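Local coordinates for protein short chain dehydrogenase (Leptospira borgpetersenii serovar Hardjo-bovis, PDB 6UH2) that binds NAD+ and probably acts as an oxidoreductase on CH-OH groups, at residues B[98-103]-B[119-124]; B[112-117]-B[169-174]; B[179-184]-B[198-203]. All coordinates share one frame; numbering follows the deposited sequence.

Interactions 1 and 2 both use helix 111-139, interactions 2 and 3 both use helix 171-191, and all three reach NAD. Most of the touching residues are buried, although F114 and E171 of interaction 2 are partly exposed and its centre lies farthest from that of the chain, about 18 Å. Beside the cofactor, 98-103 is gripped by an asparagine amide through two hydrogen bonds; between the helices, 112-117 and 169-174 meet through apolar and CH-pi contacts; in interaction 3, helix 179-184 lies on strand 198-203 without a direct hydrogen bond. Interactions 1 and 2 touch where S101 and V102 meet P170 and I100 O approaches Y173, interactions 1 and 3 where N121 O meets I180 CD1.

Interaction 1 of 3, residues B[98-103]-B[119-124]; sequences AGISVF and HVNLNG. With NAD (nicotinamide-adenine-dinucleotide), chain D.
The side-chain amide of N121, on helix 111-139, clasps both backbone polar groups of I100 in the loop that follows strand 93-96, part of the Rossmann-type fold of short-chain dehydrogenases. N121 OD1 accepts from I100 N at 3.0 Å, on a lone pair in the carbonyl plane and with a nearly straight N-H (160°). N121 ND2 returns a bond to I100 O at 3.2 Å, almost in the amide plane, so the two bonds together fix the rotation of the amide. ND2 also bonds T176 OG1, so one amide joins the loop, helix 111-139 and helix 171-191.

V120 points toward the loop and meets I100 at about a right angle, I100 CG1 lying 4.0 Å from V120 CB. With V120 CG1 anti to the backbone N (chi1 174°) and CG2 anti to the carbonyl carbon, both methyls meet the adenine, V120 CG2 3.7 Å from N6A of NAD. I100 CG2 sits 3.8 Å from C8A of NAD. G99, without a side chain, brings its CA to 3.4 Å from the nicotinamide-ribose hydroxyl O3D of NAD. A water completes the join, donating to A98 O and to V120 O, each at 2.9 Å.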
loop_
_atom_site.group_PDB
_atom_site.type_symbol
_atom_site.label_atom_id
_atom_site.label_comp_id
_atom_site.label_asym_id
_atom_site.label_seq_id
_atom_site.Cartn_x
_atom_site.Cartn_y
_atom_site.Cartn_z
ATOM N N ALA B 98 14.189 9.024 9.320
ATOM C CA ALA B 98 14.526 9.634 10.599
ATOM C C ALA B 98 13.307 10.319 11.207
ATOM O O ALA B 98 12.545 11.003 10.513
ATOM C CB ALA B 98 15.657 10.640 10.413
ATOM N N GLY B 99 13.131 10.121 12.513
ATOM C CA GLY B 99 12.042 10.731 13.256
ATOM C C GLY B 99 12.290 10.591 14.737
ATOM O O GLY B 99 12.921 9.629 15.186
ATOM N N ILE B 100 11.826 11.573 15.513
ATOM C CA ILE B 100 11.965 11.541 16.966
ATOM C C ILE B 100 10.667 12.023 17.609
ATOM O O ILE B 100 9.736 12.470 16.941
ATOM C CB ILE B 100 13.148 12.389 17.482
ATOM C CG1 ILE B 100 12.878 13.880 17.240
ATOM C CG2 ILE B 100 14.466 11.952 16.854
ATOM C CD1 ILE B 100 13.782 14.782 18.067
ATOM N N SER B 101 10.618 11.921 18.933
ATOM C CA SER B 101 9.481 12.397 19.712
ATOM C C SER B 101 9.993 12.830 21.080
ATOM O O SER B 101 11.193 12.813 21.352
ATOM C CB SER B 101 8.391 11.319 19.820
ATOM O OG SER B 101 7.178 11.842 20.353
ATOM N N VAL B 102 9.058 13.234 21.936
ATOM C CA VAL B 102 9.333 13.606 23.313
ATOM C C VAL B 102 8.136 13.130 24.128
ATOM O O VAL B 102 7.044 12.924 23.599
ATOM C CB VAL B 102 9.576 15.131 23.455
ATOM C CG1 VAL B 102 8.342 15.923 23.000
ATOM C CG2 VAL B 102 9.987 15.506 24.861
ATOM N N PHE B 103 8.342 12.915 25.430
ATOM C CA PHE B 103 7.321 12.176 26.165
ATOM C C PHE B 103 6.733 12.851 27.400
ATOM O O PHE B 103 5.859 12.253 28.037
ATOM C CB PHE B 103 7.894 10.797 26.512
ATOM C CG PHE B 103 8.541 10.139 25.323
ATOM C CD1 PHE B 103 7.759 9.569 24.329
ATOM C CD2 PHE B 103 9.918 10.177 25.150
ATOM C CE1 PHE B 103 8.342 8.998 23.208
ATOM C CE2 PHE B 103 10.507 9.609 24.040
ATOM C CZ PHE B 103 9.717 9.020 23.065
ATOM N N HIS B 119 12.484 20.074 13.918
ATOM C CA HIS B 119 13.662 20.111 13.055
ATOM C C HIS B 119 13.980 18.743 12.467
ATOM O O HIS B 119 14.261 18.634 11.270
ATOM C CB HIS B 119 14.845 20.690 13.819
ATOM C CG HIS B 119 14.644 22.127 14.158
ATOM N ND1 HIS B 119 15.333 22.774 15.159
ATOM C CD2 HIS B 119 13.781 23.034 13.645
ATOM C CE1 HIS B 119 14.915 24.025 15.235
ATOM N NE2 HIS B 119 13.968 24.205 14.330
ATOM N N VAL B 120 13.913 17.681 13.270
ATOM C CA VAL B 120 14.210 16.356 12.727
ATOM C C VAL B 120 13.097 15.908 11.788
ATOM O O VAL B 120 13.352 15.486 10.651
ATOM C CB VAL B 120 14.443 15.339 13.864
ATOM C CG1 VAL B 120 14.598 13.926 13.308
ATOM C CG2 VAL B 120 15.684 15.719 14.662
ATOM N N ASN B 121 11.840 16.022 12.237
ATOM C CA ASN B 121 10.726 15.450 11.486
ATOM C C ASN B 121 10.368 16.306 10.270
ATOM O O ASN B 121 10.285 15.789 9.150
ATOM C CB ASN B 121 9.505 15.262 12.403
ATOM C CG ASN B 121 9.743 14.234 13.519
ATOM O OD1 ASN B 121 10.855 13.712 13.697
ATOM N ND2 ASN B 121 8.690 13.952 14.288
ATOM N N LEU B 122 10.159 17.615 10.458
ATOM C CA LEU B 122 9.732 18.466 9.342
ATOM C C LEU B 122 10.910 19.014 8.537
ATOM O O LEU B 122 10.978 18.804 7.321
ATOM C CB LEU B 122 8.858 19.632 9.836
ATOM C CG LEU B 122 7.384 19.403 10.152
ATOM C CD1 LEU B 122 6.704 20.745 10.443
ATOM C CD2 LEU B 122 6.654 18.647 9.018
ATOM N N ASN B 123 11.820 19.760 9.184
ATOM C CA ASN B 123 12.974 20.305 8.461
ATOM C C ASN B 123 13.781 19.205 7.782
ATOM O O ASN B 123 14.226 19.361 6.636
ATOM C CB ASN B 123 13.894 21.102 9.398
ATOM C CG ASN B 123 13.271 22.400 9.859
ATOM O OD1 ASN B 123 12.356 22.392 10.673
ATOM N ND2 ASN B 123 13.746 23.521 9.318
ATOM N N GLY B 124 14.007 18.097 8.480
ATOM C CA GLY B 124 14.832 17.043 7.915
ATOM C C GLY B 124 14.219 16.423 6.673
ATOM O O GLY B 124 14.911 16.194 5.680
HETATM P PA NAD D . 14.387 4.992 16.245
HETATM O O1A NAD D . 14.357 5.996 17.426
HETATM O O2A NAD D . 14.751 3.528 16.497
HETATM O O5B NAD D . 15.335 5.548 15.030
HETATM C C5B NAD D . 15.341 6.894 14.592
HETATM C C4B NAD D . 16.695 7.058 13.956
HETATM O O4B NAD D . 16.699 8.453 13.470
HETATM C C3B NAD D . 17.861 6.911 14.946
HETATM O O3B NAD D . 18.897 6.064 14.391
HETATM C C2B NAD D . 18.398 8.345 15.058
HETATM O O2B NAD D . 19.810 8.378 15.312
HETATM C C1B NAD D . 17.983 8.972 13.706
HETATM N N9A NAD D . 18.044 10.421 13.869
HETATM C C8A NAD D . 17.666 11.187 14.971
HETATM N N7A NAD D . 17.930 12.452 14.783
HETATM C C5A NAD D . 18.525 12.528 13.524
HETATM C C6A NAD D . 19.046 13.581 12.780
HETATM N N6A NAD D . 19.035 14.853 13.225
HETATM N N1A NAD D . 19.553 13.309 11.568
HETATM C C2A NAD D . 19.569 12.056 11.110
HETATM N N3A NAD D . 19.108 10.982 11.757
HETATM C C4A NAD D . 18.593 11.270 12.963
HETATM O O3 NAD D . 12.969 5.042 15.467
HETATM P PN NAD D . 12.094 3.931 14.690
HETATM O O1N NAD D . 11.038 3.302 15.634
HETATM O O2N NAD D . 13.058 3.109 13.830
HETATM O O5D NAD D . 11.227 5.035 13.768
HETATM C C5D NAD D . 11.611 5.250 12.427
HETATM C C4D NAD D . 10.525 6.120 11.799
HETATM O O4D NAD D . 9.180 5.522 11.981
HETATM C C3D NAD D . 10.433 7.459 12.529
HETATM O O3D NAD D . 10.069 8.504 11.619
HETATM C C2D NAD D . 9.249 7.309 13.531
HETATM O O2D NAD D . 8.600 8.532 13.836
HETATM C C1D NAD D . 8.328 6.389 12.680
HETATM N N1N NAD D . 7.396 5.531 13.495
HETATM C C2N NAD D . 7.869 4.687 14.453
HETATM C C3N NAD D . 6.978 3.927 15.169
HETATM C C7N NAD D . 7.505 3.011 16.220
HETATM O O7N NAD D . 6.706 2.482 16.976
HETATM N N7N NAD D . 8.839 2.799 16.284
HETATM C C4N NAD D . 5.606 4.040 14.884
HETATM C C5N NAD D . 5.163 4.898 13.923
HETATM C C6N NAD D . 6.093 5.654 13.213
HETATM O O HOH W 1 12.834 13.328 8.721
#

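Interaction 2 of 3, residues B[112-117]-B[169-174]; sequences EEFNEV and SPEVYA. With NAD (nicotinamide-adenine-dinucleotide), chain D.
Apolar contacts between V172 and the pair F114 and V117 carry this helix-to-helix join; no direct hydrogen bond crosses it. V172 CG2 stands over one face of the F114 ring in a CH-pi contact, 3.8 Å from the centroid and 14° off the ring normal. F114 swings its ring out with CG anti to the backbone N (chi1 -170°), which brings the face beneath the valine. The other branch, V172 CG1, packs 3.8 Å from V117 CB.

The acidic groups lie at the margins. E171 OE2 folds back to accept a weak bond from V172 N (2.9 Å, 134°) and forms a salt bridge with R109, which also pairs with E113 OE1; one arginine thus links both segments.

Y173 is buried at the cofactor: its OH and the nicotinamide-ribose hydroxyl O2D of NAD share a hydrogen bond of 2.7 Å. With K177, which also binds NAD, it forms the Tyr-x-x-x-Lys pair of short-chain dehydrogenases, consistent with the family's catalytic tyrosine.

The contact joins the first turns of helix 111-139 to the start of helix 171-191, with P170 as N-cap, M175 beside F114, V118 beside V172, and N121 beside Y173.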
loop_
_atom_site.group_PDB
_atom_site.type_symbol
_atom_site.label_atom_id
_atom_site.label_comp_id
_atom_site.label_asym_id
_atom_site.label_seq_id
_atom_site.Cartn_x
_atom_site.Cartn_y
_atom_site.Cartn_z
ATOM N N GLU B 112 12.524 24.103 23.451
ATOM C CA GLU B 112 13.645 23.313 22.968
ATOM C C GLU B 112 13.188 21.922 22.543
ATOM O O GLU B 112 13.618 21.417 21.499
ATOM C CB GLU B 112 14.731 23.251 24.045
ATOM C CG GLU B 112 15.405 24.614 24.322
ATOM C CD GLU B 112 14.517 25.644 25.053
ATOM O OE1 GLU B 112 13.540 25.263 25.749
ATOM O OE2 GLU B 112 14.809 26.855 24.926
ATOM N N GLU B 113 12.305 21.296 23.328
ATOM C CA GLU B 113 11.726 20.009 22.939
ATOM C C GLU B 113 10.920 20.142 21.657
ATOM O O GLU B 113 11.114 19.380 20.703
ATOM C CB GLU B 113 10.822 19.474 24.048
ATOM C CG GLU B 113 11.523 19.073 25.323
ATOM C CD GLU B 113 10.553 18.933 26.478
ATOM O OE1 GLU B 113 9.363 19.299 26.312
ATOM O OE2 GLU B 113 10.987 18.469 27.549
ATOM N N PHE B 114 9.992 21.101 21.636
ATOM C CA PHE B 114 9.136 21.312 20.476
ATOM C C PHE B 114 9.966 21.512 19.216
ATOM O O PHE B 114 9.740 20.848 18.196
ATOM C CB PHE B 114 8.232 22.526 20.736
ATOM C CG PHE B 114 7.135 22.710 19.720
ATOM C CD1 PHE B 114 7.377 23.391 18.537
ATOM C CD2 PHE B 114 5.857 22.222 19.959
ATOM C CE1 PHE B 114 6.370 23.579 17.605
ATOM C CE2 PHE B 114 4.839 22.404 19.028
ATOM C CZ PHE B 114 5.097 23.079 17.847
ATOM N N ASN B 115 10.940 22.428 19.273
ATOM C CA ASN B 115 11.733 22.750 18.090
ATOM C C ASN B 115 12.608 21.586 17.646
ATOM O O ASN B 115 12.873 21.442 16.450
ATOM C CB ASN B 115 12.591 23.986 18.364
ATOM C CG ASN B 115 11.755 25.225 18.524
ATOM O OD1 ASN B 115 10.661 25.311 17.966
ATOM N ND2 ASN B 115 12.253 26.191 19.277
ATOM N N GLU B 116 13.083 20.762 18.581
ATOM C CA GLU B 116 13.923 19.637 18.177
ATOM C C GLU B 116 13.121 18.617 17.379
ATOM O O GLU B 116 13.606 18.087 16.373
ATOM C CB GLU B 116 14.558 18.979 19.404
ATOM C CG GLU B 116 15.770 18.124 19.076
ATOM C CD GLU B 116 16.774 18.862 18.198
ATOM O OE1 GLU B 116 16.982 18.440 17.038
ATOM O OE2 GLU B 116 17.338 19.876 18.663
ATOM N N VAL B 117 11.881 18.350 17.795
ATOM C CA VAL B 117 11.048 17.396 17.064
ATOM C C VAL B 117 10.695 17.947 15.687
ATOM O O VAL B 117 10.711 17.216 14.684
ATOM C CB VAL B 117 9.787 17.051 17.881
ATOM C CG1 VAL B 117 8.843 16.149 17.064
ATOM C CG2 VAL B 117 10.171 16.378 19.209
ATOM N N SER B 169 2.542 10.382 24.100
ATOM C CA SER B 169 2.745 10.820 22.719
ATOM C C SER B 169 2.355 12.292 22.615
ATOM O O SER B 169 1.235 12.653 22.988
ATOM C CB SER B 169 1.936 9.984 21.734
ATOM O OG SER B 169 2.336 10.282 20.409
ATOM N N PRO B 170 3.241 13.162 22.148
ATOM C CA PRO B 170 3.050 14.597 22.364
ATOM C C PRO B 170 2.376 15.307 21.200
ATOM O O PRO B 170 2.280 14.772 20.092
ATOM C CB PRO B 170 4.489 15.088 22.552
ATOM C CG PRO B 170 5.250 14.233 21.540
ATOM C CD PRO B 170 4.570 12.872 21.579
ATOM N N GLU B 171 1.936 16.543 21.455
ATOM C CA GLU B 171 1.270 17.341 20.433
ATOM C C GLU B 171 2.158 17.552 19.218
ATOM O O GLU B 171 1.672 17.551 18.083
ATOM C CB GLU B 171 0.840 18.693 21.011
ATOM C CG GLU B 171 1.994 19.646 21.371
ATOM C CD GLU B 171 2.989 19.021 22.326
ATOM O OE1 GLU B 171 2.562 18.591 23.406
ATOM O OE2 GLU B 171 4.191 18.926 21.988
ATOM N N VAL B 172 3.464 17.733 19.433
ATOM C CA VAL B 172 4.338 18.096 18.326
ATOM C C VAL B 172 4.566 16.895 17.415
ATOM O O VAL B 172 4.798 17.055 16.212
ATOM C CB VAL B 172 5.661 18.686 18.864
ATOM C CG1 VAL B 172 6.454 17.639 19.670
ATOM C CG2 VAL B 172 6.500 19.242 17.725
ATOM N N TYR B 173 4.508 15.678 17.964
ATOM C CA TYR B 173 4.592 14.495 17.109
ATOM C C TYR B 173 3.380 14.408 16.188
ATOM O O TYR B 173 3.522 14.146 14.987
ATOM C CB TYR B 173 4.713 13.239 17.967
ATOM C CG TYR B 173 5.110 11.999 17.197
ATOM C CD1 TYR B 173 6.407 11.833 16.740
ATOM C CD2 TYR B 173 4.187 10.994 16.933
ATOM C CE1 TYR B 173 6.780 10.682 16.042
ATOM C CE2 TYR B 173 4.544 9.849 16.231
ATOM C CZ TYR B 173 5.845 9.701 15.791
ATOM O OH TYR B 173 6.217 8.567 15.090
ATOM N N ALA B 174 2.179 14.638 16.731
ATOM C CA ALA B 174 0.980 14.663 15.898
ATOM C C ALA B 174 1.077 15.753 14.839
ATOM O O ALA B 174 0.770 15.527 13.664
ATOM C CB ALA B 174 -0.261 14.878 16.769
HETATM P PA NAD D . 14.387 4.992 16.245
HETATM O O1A NAD D . 14.357 5.996 17.426
HETATM O O2A NAD D . 14.751 3.528 16.497
HETATM O O5B NAD D . 15.335 5.548 15.030
HETATM C C5B NAD D . 15.341 6.894 14.592
HETATM C C4B NAD D . 16.695 7.058 13.956
HETATM O O4B NAD D . 16.699 8.453 13.470
HETATM C C3B NAD D . 17.861 6.911 14.946
HETATM O O3B NAD D . 18.897 6.064 14.391
HETATM C C2B NAD D . 18.398 8.345 15.058
HETATM O O2B NAD D . 19.810 8.378 15.312
HETATM C C1B NAD D . 17.983 8.972 13.706
HETATM N N9A NAD D . 18.044 10.421 13.869
HETATM C C8A NAD D . 17.666 11.187 14.971
HETATM N N7A NAD D . 17.930 12.452 14.783
HETATM C C5A NAD D . 18.525 12.528 13.524
HETATM C C6A NAD D . 19.046 13.581 12.780
HETATM N N6A NAD D . 19.035 14.853 13.225
HETATM N N1A NAD D . 19.553 13.309 11.568
HETATM C C2A NAD D . 19.569 12.056 11.110
HETATM N N3A NAD D . 19.108 10.982 11.757
HETATM C C4A NAD D . 18.593 11.270 12.963
HETATM O O3 NAD D . 12.969 5.042 15.467
HETATM P PN NAD D . 12.094 3.931 14.690
HETATM O O1N NAD D . 11.038 3.302 15.634
HETATM O O2N NAD D . 13.058 3.109 13.830
HETATM O O5D NAD D . 11.227 5.035 13.768
HETATM C C5D NAD D . 11.611 5.250 12.427
HETATM C C4D NAD D . 10.525 6.120 11.799
HETATM O O4D NAD D . 9.180 5.522 11.981
HETATM C C3D NAD D . 10.433 7.459 12.529
HETATM O O3D NAD D . 10.069 8.504 11.619
HETATM C C2D NAD D . 9.249 7.309 13.531
HETATM O O2D NAD D . 8.600 8.532 13.836
HETATM C C1D NAD D . 8.328 6.389 12.680
HETATM N N1N NAD D . 7.396 5.531 13.495
HETATM C C2N NAD D . 7.869 4.687 14.453
HETATM C C3N NAD D . 6.978 3.927 15.169
HETATM C C7N NAD D . 7.505 3.011 16.220
HETATM O O7N NAD D . 6.706 2.482 16.976
HETATM N N7N NAD D . 8.839 2.799 16.284
HETATM C C4N NAD D . 5.606 4.040 14.884
HETATM C C5N NAD D . 5.163 4.898 13.923
HETATM C C6N NAD D . 6.093 5.654 13.213
#

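Interaction 3 of 3, residues B[179-184]-B[198-203]; sequences GIIHFT and VNCISP. With NAD (nicotinamide-adenine-dinucleotide), chain D.
Helix 179-184 runs nearly antiparallel to strand 198-203, their axes 7.9 Å apart at closest and their directions at 153°, with T184 and N199 the nearest pair of CA atoms. The strand turns V198, C200 and S202 toward the helix, and T184 and I181 receive them.

T184 makes the closest approach to the strand. Its methyl CG2, held anti to the backbone N (chi1 -61° for OG1), presses against the main chain and comes to 3.4 Å from N199 C; it also lies 4.0 Å from V198 CG1. The hydroxyl takes the other direction, OG1 lying 3.5 Å from C200 CB. This OG1 bonds back to I180 O at 2.8 Å, the donor tilted 29° from the carbonyl plane, and T184 N reaches the same oxygen from the opposite face, so I180 O is held by two donors from one residue. OG1 is also hydrogen-bonded to N147 ND2 of strand 144-148, tying the helix to a second strand of the sheet.

C200 SG touches both isoleucines, 4.1 Å from I181 CG1 and slightly farther from I180 CG2. Farther along, I181 CD1 reaches 3.7 Å from S202 OG, whose hydroxyl is hydrogen-bonded to N252 OD1 of strand 252-255.

On the strand's other side, N199 and I201 point away from helix 179-184 and touch L240 of helix 231-240. P203 closes the strand beside the cofactor, its O lying 3.3 Å from C5N of the nicotinamide. Strand 144-148, helix 171-191 and strand 197-203, the two strands adjacent and parallel, form a beta-alpha-beta crossover of the Rossmann fold in short-chain dehydrogenases, and the end of its second strand borders the dinucleotide.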
loop_
_atom_site.group_PDB
_atom_site.type_symbol
_atom_site.label_atom_id
_atom_site.label_comp_id
_atom_site.label_asym_id
_atom_site.label_seq_id
_atom_site.Cartn_x
_atom_site.Cartn_y
_atom_site.Cartn_z
ATOM N N GLY B 179 2.023 16.812 9.225
ATOM C CA GLY B 179 2.694 17.676 8.263
ATOM C C GLY B 179 3.463 16.897 7.209
ATOM O O GLY B 179 3.531 17.315 6.049
ATOM N N ILE B 180 4.073 15.773 7.602
ATOM C CA ILE B 180 4.818 14.938 6.656
ATOM C C ILE B 180 3.866 14.236 5.702
ATOM O O ILE B 180 4.144 14.104 4.501
ATOM C CB ILE B 180 5.696 13.926 7.423
ATOM C CG1 ILE B 180 6.896 14.632 8.056
ATOM C CG2 ILE B 180 6.179 12.772 6.505
ATOM C CD1 ILE B 180 7.505 13.844 9.208
ATOM N N ILE B 181 2.746 13.737 6.225
ATOM C CA ILE B 181 1.742 13.130 5.356
ATOM C C ILE B 181 1.263 14.137 4.313
ATOM O O ILE B 181 1.100 13.799 3.133
ATOM C CB ILE B 181 0.589 12.570 6.205
ATOM C CG1 ILE B 181 1.081 11.357 7.009
ATOM C CG2 ILE B 181 -0.592 12.178 5.331
ATOM C CD1 ILE B 181 0.104 10.912 8.100
ATOM N N HIS B 182 1.054 15.391 4.715
ATOM C CA HIS B 182 0.533 16.351 3.744
ATOM C C HIS B 182 1.641 16.856 2.831
ATOM O O HIS B 182 1.385 17.149 1.658
ATOM C CB HIS B 182 -0.170 17.516 4.458
ATOM C CG HIS B 182 -1.207 18.190 3.615
ATOM N ND1 HIS B 182 -2.208 17.493 2.975
ATOM C CD2 HIS B 182 -1.396 19.496 3.299
ATOM C CE1 HIS B 182 -2.966 18.336 2.292
ATOM N NE2 HIS B 182 -2.499 19.559 2.477
ATOM N N PHE B 183 2.873 16.933 3.340
ATOM C CA PHE B 183 4.024 17.246 2.484
ATOM C C PHE B 183 4.188 16.207 1.382
ATOM O O PHE B 183 4.560 16.536 0.249
ATOM C CB PHE B 183 5.295 17.312 3.332
ATOM C CG PHE B 183 6.545 17.568 2.537
ATOM C CD1 PHE B 183 6.743 18.788 1.909
ATOM C CD2 PHE B 183 7.522 16.594 2.417
ATOM C CE1 PHE B 183 7.896 19.033 1.155
ATOM C CE2 PHE B 183 8.683 16.834 1.685
ATOM C CZ PHE B 183 8.874 18.051 1.059
ATOM N N THR B 184 3.919 14.946 1.706
ATOM C CA THR B 184 3.970 13.879 0.712
ATOM C C THR B 184 3.037 14.166 -0.455
ATOM O O THR B 184 3.420 14.022 -1.626
ATOM C CB THR B 184 3.602 12.562 1.379
ATOM O OG1 THR B 184 4.544 12.278 2.419
ATOM C CG2 THR B 184 3.584 11.433 0.368
ATOM N N VAL B 198 6.267 10.313 -4.979
ATOM C CA VAL B 198 6.425 10.611 -3.556
ATOM C C VAL B 198 5.267 9.958 -2.811
ATOM O O VAL B 198 4.100 10.259 -3.096
ATOM C CB VAL B 198 6.444 12.120 -3.259
ATOM C CG1 VAL B 198 6.771 12.366 -1.771
ATOM C CG2 VAL B 198 7.430 12.887 -4.191
ATOM N N ASN B 199 5.584 9.061 -1.870
ATOM C CA ASN B 199 4.572 8.387 -1.064
ATOM C C ASN B 199 5.036 8.349 0.387
ATOM O O ASN B 199 6.146 8.773 0.724
ATOM C CB ASN B 199 4.274 6.966 -1.584
ATOM C CG ASN B 199 3.681 6.977 -2.976
ATOM O OD1 ASN B 199 2.523 7.353 -3.164
ATOM N ND2 ASN B 199 4.474 6.559 -3.968
ATOM N N CYS B 200 4.154 7.859 1.256
ATOM C CA CYS B 200 4.397 7.861 2.689
ATOM C C CYS B 200 3.929 6.538 3.276
ATOM O O CYS B 200 2.907 5.992 2.845
ATOM C CB CYS B 200 3.655 9.030 3.366
ATOM S SG CYS B 200 4.113 9.321 5.081
ATOM N N ILE B 201 4.658 6.027 4.267
ATOM C CA ILE B 201 4.200 4.884 5.051
ATOM C C ILE B 201 4.006 5.345 6.485
ATOM O O ILE B 201 4.890 5.996 7.057
ATOM C CB ILE B 201 5.170 3.690 4.978
ATOM C CG1 ILE B 201 4.980 2.963 3.649
ATOM C CG2 ILE B 201 4.896 2.697 6.116
ATOM C CD1 ILE B 201 5.872 1.734 3.475
ATOM N N SER B 202 2.845 5.020 7.057
ATOM C CA SER B 202 2.555 5.360 8.448
ATOM C C SER B 202 2.466 4.078 9.269
ATOM O O SER B 202 1.421 3.403 9.266
ATOM C CB SER B 202 1.259 6.168 8.560
ATOM O OG SER B 202 1.416 7.460 7.996
ATOM N N PRO B 203 3.526 3.698 9.971
ATOM C CA PRO B 203 3.477 2.481 10.792
ATOM C C PRO B 203 2.578 2.656 12.004
ATOM O O PRO B 203 2.429 3.752 12.545
ATOM C CB PRO B 203 4.938 2.285 11.235
ATOM C CG PRO B 203 5.756 3.135 10.297
ATOM C CD PRO B 203 4.868 4.304 9.947
HETATM P PA NAD D . 14.387 4.992 16.245
HETATM O O1A NAD D . 14.357 5.996 17.426
HETATM O O2A NAD D . 14.751 3.528 16.497
HETATM O O5B NAD D . 15.335 5.548 15.030
HETATM C C5B NAD D . 15.341 6.894 14.592
HETATM C C4B NAD D . 16.695 7.058 13.956
HETATM O O4B NAD D . 16.699 8.453 13.470
HETATM C C3B NAD D . 17.861 6.911 14.946
HETATM O O3B NAD D . 18.897 6.064 14.391
HETATM C C2B NAD D . 18.398 8.345 15.058
HETATM O O2B NAD D . 19.810 8.378 15.312
HETATM C C1B NAD D . 17.983 8.972 13.706
HETATM N N9A NAD D . 18.044 10.421 13.869
HETATM C C8A NAD D . 17.666 11.187 14.971
HETATM N N7A NAD D . 17.930 12.452 14.783
HETATM C C5A NAD D . 18.525 12.528 13.524
HETATM C C6A NAD D . 19.046 13.581 12.780
HETATM N N6A NAD D . 19.035 14.853 13.225
HETATM N N1A NAD D . 19.553 13.309 11.568
HETATM C C2A NAD D . 19.569 12.056 11.110
HETATM N N3A NAD D . 19.108 10.982 11.757
HETATM C C4A NAD D . 18.593 11.270 12.963
HETATM O O3 NAD D . 12.969 5.042 15.467
HETATM P PN NAD D . 12.094 3.931 14.690
HETATM O O1N NAD D . 11.038 3.302 15.634
HETATM O O2N NAD D . 13.058 3.109 13.830
HETATM O O5D NAD D . 11.227 5.035 13.768
HETATM C C5D NAD D . 11.611 5.250 12.427
HETATM C C4D NAD D . 10.525 6.120 11.799
HETATM O O4D NAD D . 9.180 5.522 11.981
HETATM C C3D NAD D . 10.433 7.459 12.529
HETATM O O3D NAD D . 10.069 8.504 11.619
HETATM C C2D NAD D . 9.249 7.309 13.531
HETATM O O2D NAD D . 8.600 8.532 13.836
HETATM C C1D NAD D . 8.328 6.389 12.680
HETATM N N1N NAD D . 7.396 5.531 13.495
HETATM C C2N NAD D . 7.869 4.687 14.453
HETATM C C3N NAD D . 6.978 3.927 15.169
HETATM C C7N NAD D . 7.505 3.011 16.220
HETATM O O7N NAD D . 6.706 2.482 16.976
HETATM N N7N NAD D . 8.839 2.799 16.284
HETATM C C4N NAD D . 5.606 4.040 14.884
HETATM C C5N NAD D . 5.163 4.898 13.923
HETATM C C6N NAD D . 6.093 5.654 13.213
#